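PDB 2H1R: dimethyladenosine transferase, putative from Plasmodium falciparum, which probably transfers methyl groups from S-adenosyl-L-methionine to adenine bases of ribosomal RNA. Local coordinates for residues R213-R218 with N280-L285; A225-N230 with N234-N239. One frame throughout, in Å; residues are numbered along the deposited sequence.

Overall arrangement
Both contacts lie in the helical part that follows the mixed, Rossmann-like methyltransferase sheet, and both are away from the predicted S-adenosyl-L-methionine site. After the last strand, 189-196, the chain enters helix 205-216, whose final turn supplies the first half of interaction 1. It then runs through helix 223-227 and bends into helix 230-246; interaction 2 closes this short loop between 225-230 and 234-239. Helix 256-266 comes next, and helix 279-291 returns to meet helix 205-216, closing the long loop of interaction 1. Interaction 2 is therefore nested inside interaction 1. The centres of the two contacts lie about 14 Å apart, and Ile214 touches both Ile226 and Met235 between them.

Interaction 1. Residues R213-R218 with N280-L285; sequences RICFSR and NDFLKL
The ring of Phe282 receives the sulfur of Cys215 at its edge, practically in the ring plane, with SG of Cys215 5.1 Å from the centroid of the Phe282 ring. The closest ring atom to that SG is CE1 of Phe282, at 3.7 Å. This is a sulfur-aromatic contact made at the ring edge rather than over a face. The CB of Cys215 joins in, 3.8 Å from the same CE1 of Phe282. Next to it, the ring of Phe216 meets that of Phe282 obliquely, the planes 40° apart and the centroids separated by 5.9 Å. Here CE1 of Phe216 approaches CZ of Phe282 at 3.8 Å, so neighbouring atoms on the outer end of one ring serve two partners. Phe282 has CG anti to its carbonyl carbon and beside the backbone N (chi1 -80°), which carries the ring across to helix 205-216.

These residues join the C-terminal end of helix 205-216 to helix 279-291 in the helical domain appended to the class I methyltransferase fold. Cys215 and Phe282 are the closest pair of the two backbones, CA to CA 9.6 Å, and the contact is wholly apolar, without a hydrogen bond across it. Leu285, one turn beyond Phe282, adds a looser touch, its CD2 4.4 Å from SG of Cys215. Ile162 of helix 159-167 packs against both phenylalanines, while Leu223 and Phe227 of helix 223-227 touch Cys215.

Interaction 2. Residues A225-N230 with N234-N239; sequences AIFKRN and NMLEHN
Asn230 and Asn234 carry the polar side of this contact, and their backbones supply its direct hydrogen bond: Asn234 N donates to Asn230 O over 2.9 Å. The bond is somewhat bent, with an N-H...O angle of 149°. It is an ordinary i to i+4 bond of the first turn of helix 230-246, for which Arg229 occupies the N-cap position.

The two side-chain amides lie on the exposed side of that turn, their planes 80° apart. OD1 of Asn230 comes within 3.2 Å of ND2 of Asn234. A water also links the two, donating to OD1 of Asn230 at 2.8 Å and, over a longer 3.3 Å, to OD1 of Asn234. With CG anti to the backbone N and beside the carbonyl carbon (chi1 -158°), the side chain of Asn230 brings OD1 round to this water and to the Asn234 amide.

Together the two segments form the bend between two consecutive helices of the helical domain, where helix 223-227 gives way to helix 230-246 and the inner side of the bend is apolar. There Leu236 meets Phe227 at about a right angle: its CD1 methyl meets the ring edge-on, 3.9 Å from CE1 of Phe227. Phe227 is also packed by Leu261 of helix 256-266 and by Phe289, whose ring meets it; Leu236 touches Phe256 and Cys260.

Interaction 1. Residues R213-R218 with N280-L285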
loop_
_atom_site.group_PDB
_atom_site.type_symbol
_atom_site.label_atom_id
_atom_site.label_comp_id
_atom_site.label_asym_id
_atom_site.label_seq_id
_atom_site.Cartn_x
_atom_site.Cartn_y
_atom_site.Cartn_z
ATOM N N ARG A 213 3.088 -6.039 12.775
ATOM C CA ARG A 213 2.459 -7.350 13.016
ATOM C C ARG A 213 2.453 -7.734 14.509
ATOM O O ARG A 213 1.444 -8.259 15.025
ATOM C CB ARG A 213 3.119 -8.447 12.170
ATOM C CG ARG A 213 2.723 -8.349 10.688
ATOM C CD ARG A 213 3.541 -9.362 9.874
ATOM N NE ARG A 213 3.237 -9.330 8.456
ATOM C CZ ARG A 213 2.286 -10.068 7.887
ATOM N NH1 ARG A 213 1.538 -10.862 8.630
ATOM N NH2 ARG A 213 2.067 -9.995 6.575
ATOM N N ILE A 214 3.533 -7.427 15.214
ATOM C CA ILE A 214 3.565 -7.656 16.649
ATOM C C ILE A 214 2.486 -6.842 17.358
ATOM O O ILE A 214 1.705 -7.389 18.157
ATOM C CB ILE A 214 4.959 -7.321 17.272
ATOM C CG1 ILE A 214 6.027 -8.245 16.706
ATOM C CG2 ILE A 214 4.925 -7.494 18.785
ATOM C CD1 ILE A 214 7.445 -7.846 17.122
ATOM N N CYS A 215 2.458 -5.554 17.070
ATOM C CA CYS A 215 1.560 -4.613 17.722
ATOM C C CYS A 215 0.093 -4.830 17.346
ATOM O O CYS A 215 -0.776 -4.737 18.218
ATOM C CB CYS A 215 1.973 -3.175 17.395
ATOM S SG CYS A 215 3.626 -2.778 18.107
ATOM N N PHE A 216 -0.175 -5.136 16.078
ATOM C CA PHE A 216 -1.562 -5.302 15.624
ATOM C C PHE A 216 -2.137 -6.669 15.860
ATOM O O PHE A 216 -3.287 -6.888 15.580
ATOM C CB PHE A 216 -1.820 -4.773 14.186
ATOM C CG PHE A 216 -2.032 -3.281 14.129
ATOM C CD1 PHE A 216 -0.960 -2.418 14.217
ATOM C CD2 PHE A 216 -3.338 -2.731 14.035
ATOM C CE1 PHE A 216 -1.138 -1.036 14.208
ATOM C CE2 PHE A 216 -3.540 -1.339 14.040
ATOM C CZ PHE A 216 -2.450 -0.489 14.131
ATOM N N SER A 217 -1.339 -7.587 16.405
ATOM C CA SER A 217 -1.835 -8.905 16.780
ATOM C C SER A 217 -2.962 -8.829 17.819
ATOM O O SER A 217 -3.853 -9.678 17.843
ATOM C CB SER A 217 -0.722 -9.774 17.341
ATOM O OG SER A 217 -1.299 -10.943 17.891
ATOM N N ARG A 218 -2.877 -7.847 18.709
ATOM C CA ARG A 218 -3.953 -7.572 19.673
ATOM C C ARG A 218 -4.021 -6.060 19.713
ATOM O O ARG A 218 -3.466 -5.435 20.597
ATOM C CB ARG A 218 -3.621 -8.218 21.048
ATOM C CG ARG A 218 -3.514 -9.765 20.944
ATOM C CD ARG A 218 -3.203 -10.535 22.227
ATOM N NE ARG A 218 -2.366 -9.886 23.246
ATOM C CZ ARG A 218 -1.086 -10.173 23.488
ATOM N NH1 ARG A 218 -0.444 -11.066 22.740
ATOM N NH2 ARG A 218 -0.432 -9.541 24.463
ATOM N N ASN A 280 3.402 8.197 12.634
ATOM C CA ASN A 280 4.407 8.928 13.385
ATOM C C ASN A 280 4.787 8.281 14.711
ATOM O O ASN A 280 5.946 8.357 15.159
ATOM C CB ASN A 280 3.979 10.365 13.597
ATOM C CG ASN A 280 4.028 11.164 12.308
ATOM O OD1 ASN A 280 5.021 11.106 11.575
ATOM N ND2 ASN A 280 2.955 11.889 12.007
ATOM N N ASP A 281 3.804 7.676 15.363
ATOM C CA ASP A 281 4.083 6.982 16.609
ATOM C C ASP A 281 4.929 5.774 16.330
ATOM O O ASP A 281 5.884 5.505 17.058
ATOM C CB ASP A 281 2.774 6.553 17.283
ATOM C CG ASP A 281 1.914 7.746 17.682
ATOM O OD1 ASP A 281 2.422 8.630 18.386
ATOM O OD2 ASP A 281 0.737 7.830 17.281
ATOM N N PHE A 282 4.581 5.029 15.295
ATOM C CA PHE A 282 5.309 3.800 15.012
ATOM C C PHE A 282 6.714 4.055 14.473
ATOM O O PHE A 282 7.613 3.250 14.698
ATOM C CB PHE A 282 4.513 2.910 14.083
ATOM C CG PHE A 282 3.459 2.143 14.810
ATOM C CD1 PHE A 282 3.824 1.055 15.589
ATOM C CD2 PHE A 282 2.121 2.534 14.739
ATOM C CE1 PHE A 282 2.839 0.333 16.316
ATOM C CE2 PHE A 282 1.130 1.844 15.481
ATOM C CZ PHE A 282 1.507 0.729 16.260
ATOM N N LEU A 283 6.885 5.160 13.757
ATOM C CA LEU A 283 8.246 5.558 13.286
ATOM C C LEU A 283 9.158 5.854 14.468
ATOM O O LEU A 283 10.339 5.425 14.471
ATOM C CB LEU A 283 8.121 6.810 12.400
ATOM C CG LEU A 283 7.723 6.577 10.935
ATOM C CD1 LEU A 283 7.451 7.946 10.287
ATOM C CD2 LEU A 283 8.772 5.787 10.126
ATOM N N LYS A 284 8.621 6.530 15.499
ATOM C CA LYS A 284 9.378 6.798 16.737
ATOM C C LYS A 284 9.744 5.529 17.483
ATOM O O LYS A 284 10.876 5.373 17.950
ATOM C CB LYS A 284 8.572 7.645 17.717
ATOM C CG LYS A 284 8.611 9.090 17.495
ATOM C CD LYS A 284 7.802 9.792 18.602
ATOM N N LEU A 285 8.775 4.614 17.601
ATOM C CA LEU A 285 9.008 3.324 18.240
ATOM C C LEU A 285 10.093 2.505 17.519
ATOM O O LEU A 285 11.000 1.919 18.156
ATOM C CB LEU A 285 7.693 2.540 18.239
ATOM C CG LEU A 285 7.457 1.400 19.209
ATOM C CD1 LEU A 285 7.677 1.891 20.644
ATOM C CD2 LEU A 285 5.987 0.858 19.014
#

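Interaction 2. Residues A225-N230 with N234-N239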
loop_
_atom_site.group_PDB
_atom_site.type_symbol
_atom_site.label_atom_id
_atom_site.label_comp_id
_atom_site.label_asym_id
_atom_site.label_seq_id
_atom_site.Cartn_x
_atom_site.Cartn_y
_atom_site.Cartn_z
ATOM N N ALA A 225 1.330 -4.460 27.516
ATOM C CA ALA A 225 0.782 -5.823 27.508
ATOM C C ALA A 225 1.288 -6.671 26.341
ATOM O O ALA A 225 1.450 -7.877 26.473
ATOM C CB ALA A 225 -0.748 -5.770 27.496
ATOM N N ILE A 226 1.498 -6.034 25.192
ATOM C CA ILE A 226 2.053 -6.713 23.994
ATOM C C ILE A 226 3.495 -7.143 24.250
ATOM O O ILE A 226 3.843 -8.308 24.080
ATOM C CB ILE A 226 2.062 -5.727 22.785
ATOM C CG1 ILE A 226 0.626 -5.271 22.411
ATOM C CG2 ILE A 226 2.810 -6.338 21.571
ATOM C CD1 ILE A 226 -0.158 -6.285 21.696
ATOM N N PHE A 227 4.323 -6.197 24.662
ATOM C CA PHE A 227 5.781 -6.428 24.766
ATOM C C PHE A 227 6.195 -7.203 26.016
ATOM O O PHE A 227 7.314 -7.755 26.069
ATOM C CB PHE A 227 6.568 -5.101 24.613
ATOM C CG PHE A 227 6.690 -4.654 23.187
ATOM C CD1 PHE A 227 7.706 -5.141 22.384
ATOM C CD2 PHE A 227 5.723 -3.787 22.615
ATOM C CE1 PHE A 227 7.801 -4.742 21.039
ATOM C CE2 PHE A 227 5.787 -3.412 21.273
ATOM C CZ PHE A 227 6.857 -3.890 20.484
ATOM N N LYS A 228 5.333 -7.266 27.027
ATOM C CA LYS A 228 5.716 -8.027 28.236
ATOM C C LYS A 228 5.563 -9.524 28.049
ATOM O O LYS A 228 6.032 -10.305 28.878
ATOM C CB LYS A 228 4.959 -7.537 29.486
ATOM C CG LYS A 228 3.569 -8.148 29.607
ATOM C CD LYS A 228 2.707 -7.321 30.537
ATOM C CE LYS A 228 1.334 -7.934 30.720
ATOM N NZ LYS A 228 0.643 -7.056 31.680
ATOM N N ARG A 229 4.895 -9.942 26.980
ATOM C CA ARG A 229 4.667 -11.368 26.767
ATOM C C ARG A 229 6.007 -12.071 26.575
ATOM O O ARG A 229 6.862 -11.572 25.851
ATOM C CB ARG A 229 3.787 -11.598 25.554
ATOM C CG ARG A 229 2.346 -11.221 25.832
ATOM C CD ARG A 229 1.700 -12.382 26.569
ATOM N NE ARG A 229 1.321 -13.420 25.629
ATOM C CZ ARG A 229 0.059 -13.717 25.319
ATOM N NH1 ARG A 229 -0.941 -13.075 25.913
ATOM N NH2 ARG A 229 -0.198 -14.682 24.436
ATOM N N ASN A 230 6.164 -13.218 27.228
ATOM C CA ASN A 230 7.439 -13.932 27.264
ATOM C C ASN A 230 7.878 -14.345 25.871
ATOM O O ASN A 230 9.075 -14.269 25.553
ATOM C CB ASN A 230 7.352 -15.140 28.203
ATOM C CG ASN A 230 8.701 -15.584 28.695
ATOM O OD1 ASN A 230 9.236 -16.588 28.229
ATOM N ND2 ASN A 230 9.276 -14.829 29.637
ATOM N N ASN A 234 11.352 -13.208 24.194
ATOM C CA ASN A 234 12.332 -14.236 23.827
ATOM C C ASN A 234 12.758 -14.023 22.379
ATOM O O ASN A 234 13.982 -14.072 22.055
ATOM C CB ASN A 234 11.758 -15.662 24.003
ATOM C CG ASN A 234 11.763 -16.122 25.456
ATOM O OD1 ASN A 234 12.347 -15.482 26.326
ATOM N ND2 ASN A 234 11.088 -17.227 25.724
ATOM N N MET A 235 11.776 -13.806 21.505
ATOM C CA MET A 235 12.097 -13.513 20.109
ATOM C C MET A 235 12.986 -12.285 19.991
ATOM O O MET A 235 13.964 -12.312 19.257
ATOM C CB MET A 235 10.862 -13.340 19.231
ATOM C CG MET A 235 11.184 -12.592 17.885
ATOM S SD MET A 235 9.664 -12.425 16.946
ATOM C CE MET A 235 8.896 -11.051 17.840
ATOM N N LEU A 236 12.642 -11.199 20.684
ATOM C CA LEU A 236 13.406 -9.959 20.555
ATOM C C LEU A 236 14.817 -10.103 21.146
ATOM O O LEU A 236 15.797 -9.623 20.558
ATOM C CB LEU A 236 12.653 -8.766 21.173
ATOM C CG LEU A 236 11.399 -8.320 20.427
ATOM C CD1 LEU A 236 10.839 -7.113 21.113
ATOM C CD2 LEU A 236 11.731 -8.031 18.934
ATOM N N GLU A 237 14.941 -10.804 22.274
ATOM C CA GLU A 237 16.251 -10.987 22.886
ATOM C C GLU A 237 17.194 -11.817 22.000
ATOM O O GLU A 237 18.405 -11.501 21.942
ATOM C CB GLU A 237 16.185 -11.595 24.297
ATOM C CG GLU A 237 17.523 -11.435 25.020
ATOM C CD GLU A 237 17.521 -11.970 26.425
ATOM O OE1 GLU A 237 16.577 -12.709 26.794
ATOM O OE2 GLU A 237 18.471 -11.643 27.169
ATOM N N HIS A 238 16.659 -12.856 21.370
ATOM C CA HIS A 238 17.408 -13.646 20.371
ATOM C C HIS A 238 17.988 -12.765 19.263
ATOM O O HIS A 238 19.180 -12.871 18.938
ATOM C CB HIS A 238 16.536 -14.719 19.733
ATOM C CG HIS A 238 17.296 -15.637 18.813
ATOM N ND1 HIS A 238 18.281 -16.491 19.259
ATOM C CD2 HIS A 238 17.219 -15.818 17.473
ATOM C CE1 HIS A 238 18.771 -17.166 18.232
ATOM N NE2 HIS A 238 18.142 -16.777 17.139
ATOM N N ASN A 239 17.133 -11.929 18.687
ATOM C CA ASN A 239 17.542 -10.969 17.649
ATOM C C ASN A 239 18.562 -9.969 18.169
ATOM O O ASN A 239 19.547 -9.667 17.464
ATOM C CB ASN A 239 16.329 -10.241 17.042
ATOM C CG ASN A 239 15.534 -11.115 16.109
ATOM O OD1 ASN A 239 15.932 -12.237 15.780
ATOM N ND2 ASN A 239 14.412 -10.607 15.662
HETATM O O HOH W 1 11.847 -17.467 28.905
#